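Probable glutamine synthetase (Pseudomonas aeruginosa, PDB 4HPP) is a probable glutamine synthetase with the N-terminal and catalytic domains of that family, and binds a magnesium ion and glutamic acid. Local coordinates at residues W296-G304 against R382-T390. Residues are numbered along the deposited sequence; the frame is centred on the assembly and turned at random.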
ATOM      1  N   TRP A 296     -52.474   3.900   0.388  1.00155.24           N
ATOM      2  CA  TRP A 296     -53.691   3.674   1.186  1.00164.61           C
ATOM      3  C   TRP A 296     -53.683   2.393   1.990  1.00171.66           C
ATOM      4  O   TRP A 296     -54.424   2.277   2.972  1.00185.98           O
ATOM      5  CB  TRP A 296     -54.947   3.737   0.296  1.00170.83           C
ATOM      6  CG  TRP A 296     -55.671   2.409   0.094  1.00184.92           C
ATOM      7  CD1 TRP A 296     -55.347   1.383  -0.804  1.00177.18           C
ATOM      8  CD2 TRP A 296     -56.881   1.921   0.809  1.00194.94           C
ATOM      9  NE1 TRP A 296     -56.233   0.333  -0.694  1.00180.47           N
ATOM     10  CE2 TRP A 296     -57.177   0.588   0.251  1.00189.17           C
ATOM     11  CE3 TRP A 296     -57.712   2.436   1.818  1.00185.15           C
ATOM     12  CZ2 TRP A 296     -58.259  -0.175   0.695  1.00176.11           C
ATOM     13  CZ3 TRP A 296     -58.799   1.655   2.255  1.00173.51           C
ATOM     14  CH2 TRP A 296     -59.062   0.383   1.706  1.00170.71           C
ATOM     15  N   SER A 297     -52.835   1.442   1.583  1.00162.63           N
ATOM     16  CA  SER A 297     -52.853   0.029   2.037  1.00149.00           C
ATOM     17  C   SER A 297     -53.807  -0.375   3.191  1.00137.05           C
ATOM     18  O   SER A 297     -54.675  -1.233   3.002  1.00121.59           O
ATOM     19  CB  SER A 297     -51.419  -0.476   2.297  1.00147.75           C
ATOM     20  OG  SER A 297     -50.897   0.052   3.503  1.00149.58           O
ATOM     21  N   ALA A 298     -53.624   0.237   4.366  1.00136.02           N
ATOM     22  CA  ALA A 298     -54.428  -0.015   5.587  1.00130.45           C
ATOM     23  C   ALA A 298     -54.033  -1.278   6.365  1.00126.42           C
ATOM     24  O   ALA A 298     -53.855  -1.203   7.586  1.00119.11           O
ATOM     25  CB  ALA A 298     -55.930   0.013   5.304  1.00130.74           C
ATOM     26  N   ALA A 299     -53.909  -2.411   5.649  1.00116.91           N
ATOM     27  CA  ALA A 299     -53.430  -3.737   6.158  1.00 97.65           C
ATOM     28  C   ALA A 299     -54.281  -4.303   7.286  1.00 96.20           C
ATOM     29  O   ALA A 299     -54.489  -3.618   8.300  1.00106.02           O
ATOM     30  CB  ALA A 299     -51.952  -3.696   6.557  1.00 82.23           C
ATOM     31  N   TYR A 300     -54.746  -5.551   7.134  1.00 80.03           N
ATOM     32  CA  TYR A 300     -55.777  -6.084   8.048  1.00 79.37           C
ATOM     33  C   TYR A 300     -55.418  -7.299   8.940  1.00 73.72           C
ATOM     34  O   TYR A 300     -54.476  -8.065   8.679  1.00 67.66           O
ATOM     35  CB  TYR A 300     -57.088  -6.357   7.281  1.00 88.28           C
ATOM     36  CG  TYR A 300     -57.863  -5.125   6.772  1.00104.43           C
ATOM     37  CD1 TYR A 300     -57.607  -4.579   5.501  1.00111.29           C
ATOM     38  CD2 TYR A 300     -58.886  -4.539   7.538  1.00107.53           C
ATOM     39  CE1 TYR A 300     -58.322  -3.477   5.026  1.00111.59           C
ATOM     40  CE2 TYR A 300     -59.604  -3.434   7.068  1.00108.48           C
ATOM     41  CZ  TYR A 300     -59.322  -2.908   5.815  1.00108.81           C
ATOM     42  OH  TYR A 300     -60.027  -1.821   5.343  1.00 94.29           O
ATOM     43  N   ALA A 301     -56.200  -7.490   9.996  1.00 67.53           N
ATOM     44  CA  ALA A 301     -56.001  -8.665  10.811  1.00 61.15           C
ATOM     45  C   ALA A 301     -56.912  -9.732  10.271  1.00 67.47           C
ATOM     46  O   ALA A 301     -58.100  -9.768  10.579  1.00 88.22           O
ATOM     47  CB  ALA A 301     -56.292  -8.381  12.273  1.00 54.63           C
ATOM     48  N   CYS A 302     -56.352 -10.595   9.438  1.00 72.74           N
ATOM     49  CA  CYS A 302     -57.079 -11.702   8.815  1.00 69.12           C
ATOM     50  C   CYS A 302     -56.130 -12.916   8.805  1.00 67.32           C
ATOM     51  O   CYS A 302     -54.993 -12.824   9.244  1.00 67.50           O
ATOM     52  CB  CYS A 302     -57.486 -11.309   7.389  1.00 64.03           C
ATOM     53  SG  CYS A 302     -56.059 -10.821   6.371  1.00 83.40           S
ATOM     54  N   LEU A 303     -56.588 -14.031   8.263  1.00 64.96           N
ATOM     55  CA  LEU A 303     -55.822 -15.251   8.250  1.00 68.02           C
ATOM     56  C   LEU A 303     -55.619 -15.770   6.812  1.00 74.64           C
ATOM     57  O   LEU A 303     -56.366 -15.430   5.869  1.00 70.76           O
ATOM     58  CB  LEU A 303     -56.523 -16.285   9.123  1.00 71.09           C
ATOM     59  CG  LEU A 303     -55.901 -17.652   9.393  1.00 71.02           C
ATOM     60  CD1 LEU A 303     -55.266 -17.670  10.758  1.00 56.79           C
ATOM     61  CD2 LEU A 303     -57.044 -18.652   9.376  1.00 78.06           C
ATOM     62  N   GLY A 304     -54.590 -16.587   6.640  1.00 69.04           N
ATOM     63  CA  GLY A 304     -54.328 -17.155   5.339  1.00 65.28           C
ATOM     64  C   GLY A 304     -53.841 -18.573   5.441  1.00 64.20           C
ATOM     65  O   GLY A 304     -53.071 -18.908   6.318  1.00 74.71           O
ATOM     66  N   ARG A 382     -68.966  -8.434   9.022  1.00 79.45           N
ATOM     67  CA  ARG A 382     -67.558  -8.059   9.130  1.00 99.44           C
ATOM     68  C   ARG A 382     -67.083  -8.198  10.574  1.00108.33           C
ATOM     69  O   ARG A 382     -67.686  -7.631  11.490  1.00 91.83           O
ATOM     70  CB  ARG A 382     -67.284  -6.644   8.588  1.00 98.29           C
ATOM     71  CG  ARG A 382     -65.878  -6.482   8.001  1.00112.11           C
ATOM     72  CD  ARG A 382     -65.885  -5.932   6.574  1.00124.47           C
ATOM     73  NE  ARG A 382     -67.079  -6.352   5.820  1.00134.06           N
ATOM     74  CZ  ARG A 382     -67.438  -5.918   4.604  1.00132.46           C
ATOM     75  NH1 ARG A 382     -66.703  -5.032   3.926  1.00119.99           N
ATOM     76  NH2 ARG A 382     -68.557  -6.385   4.056  1.00122.63           N
ATOM     77  N   GLY A 383     -66.014  -8.984  10.755  1.00121.89           N
ATOM     78  CA  GLY A 383     -65.414  -9.251  12.073  1.00125.16           C
ATOM     79  C   GLY A 383     -63.902  -9.086  12.048  1.00119.68           C
ATOM     80  O   GLY A 383     -63.163  -9.926  12.566  1.00118.91           O
ATOM     81  N   ILE A 384     -63.462  -7.969  11.473  1.00106.48           N
ATOM     82  CA  ILE A 384     -62.101  -7.807  10.993  1.00104.44           C
ATOM     83  C   ILE A 384     -61.658  -6.335  11.107  1.00103.02           C
ATOM     84  O   ILE A 384     -62.306  -5.454  10.522  1.00114.08           O
ATOM     85  CB  ILE A 384     -62.019  -8.360   9.532  1.00114.02           C
ATOM     86  CG1 ILE A 384     -61.651  -9.863   9.554  1.00118.65           C
ATOM     87  CG2 ILE A 384     -61.092  -7.537   8.636  1.00106.31           C
ATOM     88  CD1 ILE A 384     -61.570 -10.548   8.199  1.00110.05           C
ATOM     89  N   GLN A 385     -60.579  -6.078  11.868  1.00 90.48           N
ATOM     90  CA  GLN A 385     -59.992  -4.708  12.048  1.00 86.30           C
ATOM     91  C   GLN A 385     -58.805  -4.361  11.090  1.00 75.45           C
ATOM     92  O   GLN A 385     -58.016  -5.230  10.683  1.00 80.94           O
ATOM     93  CB  GLN A 385     -59.547  -4.466  13.510  1.00 81.39           C
ATOM     94  CG  GLN A 385     -60.425  -5.057  14.611  1.00 81.44           C
ATOM     95  CD  GLN A 385     -59.624  -5.882  15.632  1.00 91.30           C
ATOM     96  OE1 GLN A 385     -58.794  -6.713  15.248  1.00 99.35           O
ATOM     97  NE2 GLN A 385     -59.885  -5.678  16.931  1.00 75.36           N
ATOM     98  N   ALA A 386     -58.685  -3.093  10.724  1.00 66.03           N
ATOM     99  CA  ALA A 386     -57.434  -2.589  10.148  1.00 69.80           C
ATOM    100  C   ALA A 386     -56.341  -2.486  11.252  1.00 70.74           C
ATOM    101  O   ALA A 386     -56.615  -2.093  12.414  1.00 59.60           O
ATOM    102  CB  ALA A 386     -57.642  -1.232   9.466  1.00 64.43           C
ATOM    103  N   LEU A 387     -55.116  -2.861  10.882  1.00 66.43           N
ATOM    104  CA  LEU A 387     -53.935  -2.594  11.710  1.00 67.69           C
ATOM    105  C   LEU A 387     -53.652  -1.093  11.669  1.00 63.01           C
ATOM    106  O   LEU A 387     -53.877  -0.451  10.650  1.00 61.65           O
ATOM    107  CB  LEU A 387     -52.722  -3.425  11.233  1.00 62.28           C
ATOM    108  CG  LEU A 387     -52.977  -4.949  11.181  1.00 59.88           C
ATOM    109  CD1 LEU A 387     -51.756  -5.772  10.829  1.00 57.42           C
ATOM    110  CD2 LEU A 387     -53.596  -5.478  12.457  1.00 56.85           C
ATOM    111  N   PRO A 388     -53.186  -0.511  12.778  1.00 63.58           N
ATOM    112  CA  PRO A 388     -52.926   0.931  12.754  1.00 58.91           C
ATOM    113  C   PRO A 388     -51.971   1.366  11.624  1.00 66.99           C
ATOM    114  O   PRO A 388     -51.418   0.520  10.898  1.00 74.42           O
ATOM    115  CB  PRO A 388     -52.320   1.202  14.133  1.00 61.49           C
ATOM    116  CG  PRO A 388     -51.949  -0.133  14.692  1.00 62.23           C
ATOM    117  CD  PRO A 388     -52.908  -1.104  14.094  1.00 62.78           C
ATOM    118  N   ALA A 389     -51.770   2.673  11.476  1.00 60.24           N
ATOM    119  CA  ALA A 389     -51.000   3.192  10.360  1.00 54.98           C
ATOM    120  C   ALA A 389     -49.803   4.042  10.779  1.00 54.81           C
ATOM    121  O   ALA A 389     -49.006   4.411   9.945  1.00 50.50           O
ATOM    122  CB  ALA A 389     -51.907   3.991   9.428  1.00 63.36           C
ATOM    123  N   THR A 390     -49.691   4.384  12.059  1.00 56.35           N
ATOM    124  CA  THR A 390     -48.518   5.093  12.592  1.00 54.33           C
ATOM    125  C   THR A 390     -48.290   4.485  13.959  1.00 50.19           C
ATOM    126  O   THR A 390     -49.175   3.836  14.521  1.00 48.58           O
ATOM    127  CB  THR A 390     -48.757   6.620  12.811  1.00 58.15           C
ATOM    128  OG1 THR A 390     -49.849   6.804  13.710  1.00 59.38           O
ATOM    129  CG2 THR A 390     -49.045   7.376  11.491  1.00 56.51           C
TER
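The ring of Y300 meets the backbone of 382-390 at an oblique tilt: its CD2 is 3.3 Å from Q385 O, and CE2 sits 3.8 Å from the CB of A386. CG stands beside the backbone N (chi1 -69°), which brings the CD2-CE2 side of the ring to the Q385-A386 peptide; the CG2 methyl of I384 meets CD2 further along. Next to the ring the two segments are joined by a single antiparallel beta bridge, Y300 opposite A386, with a hydrogen bond on each side of it. A301 N gives a nearly straight bond (167°) to Q385 O at 3.0 Å, and L387 N reaches A299 O at 2.8 Å. That same carbonyl oxygen also packs against L387 CB, 3.4 Å away. L387 then runs its CD2 methyl to within 4.0 Å of A301 CB, and both side chains rest on L274 of helix 261-281. In the catalytic domain, this bridge ties the chain leading into strand 303-304 to the loop before helix 391-399, with the A299 side chain about 11 Å from the bound glutamic acid. The amide of Q385 is held by helix 261-281, where NE2 is hydrogen-bonded to A272 O.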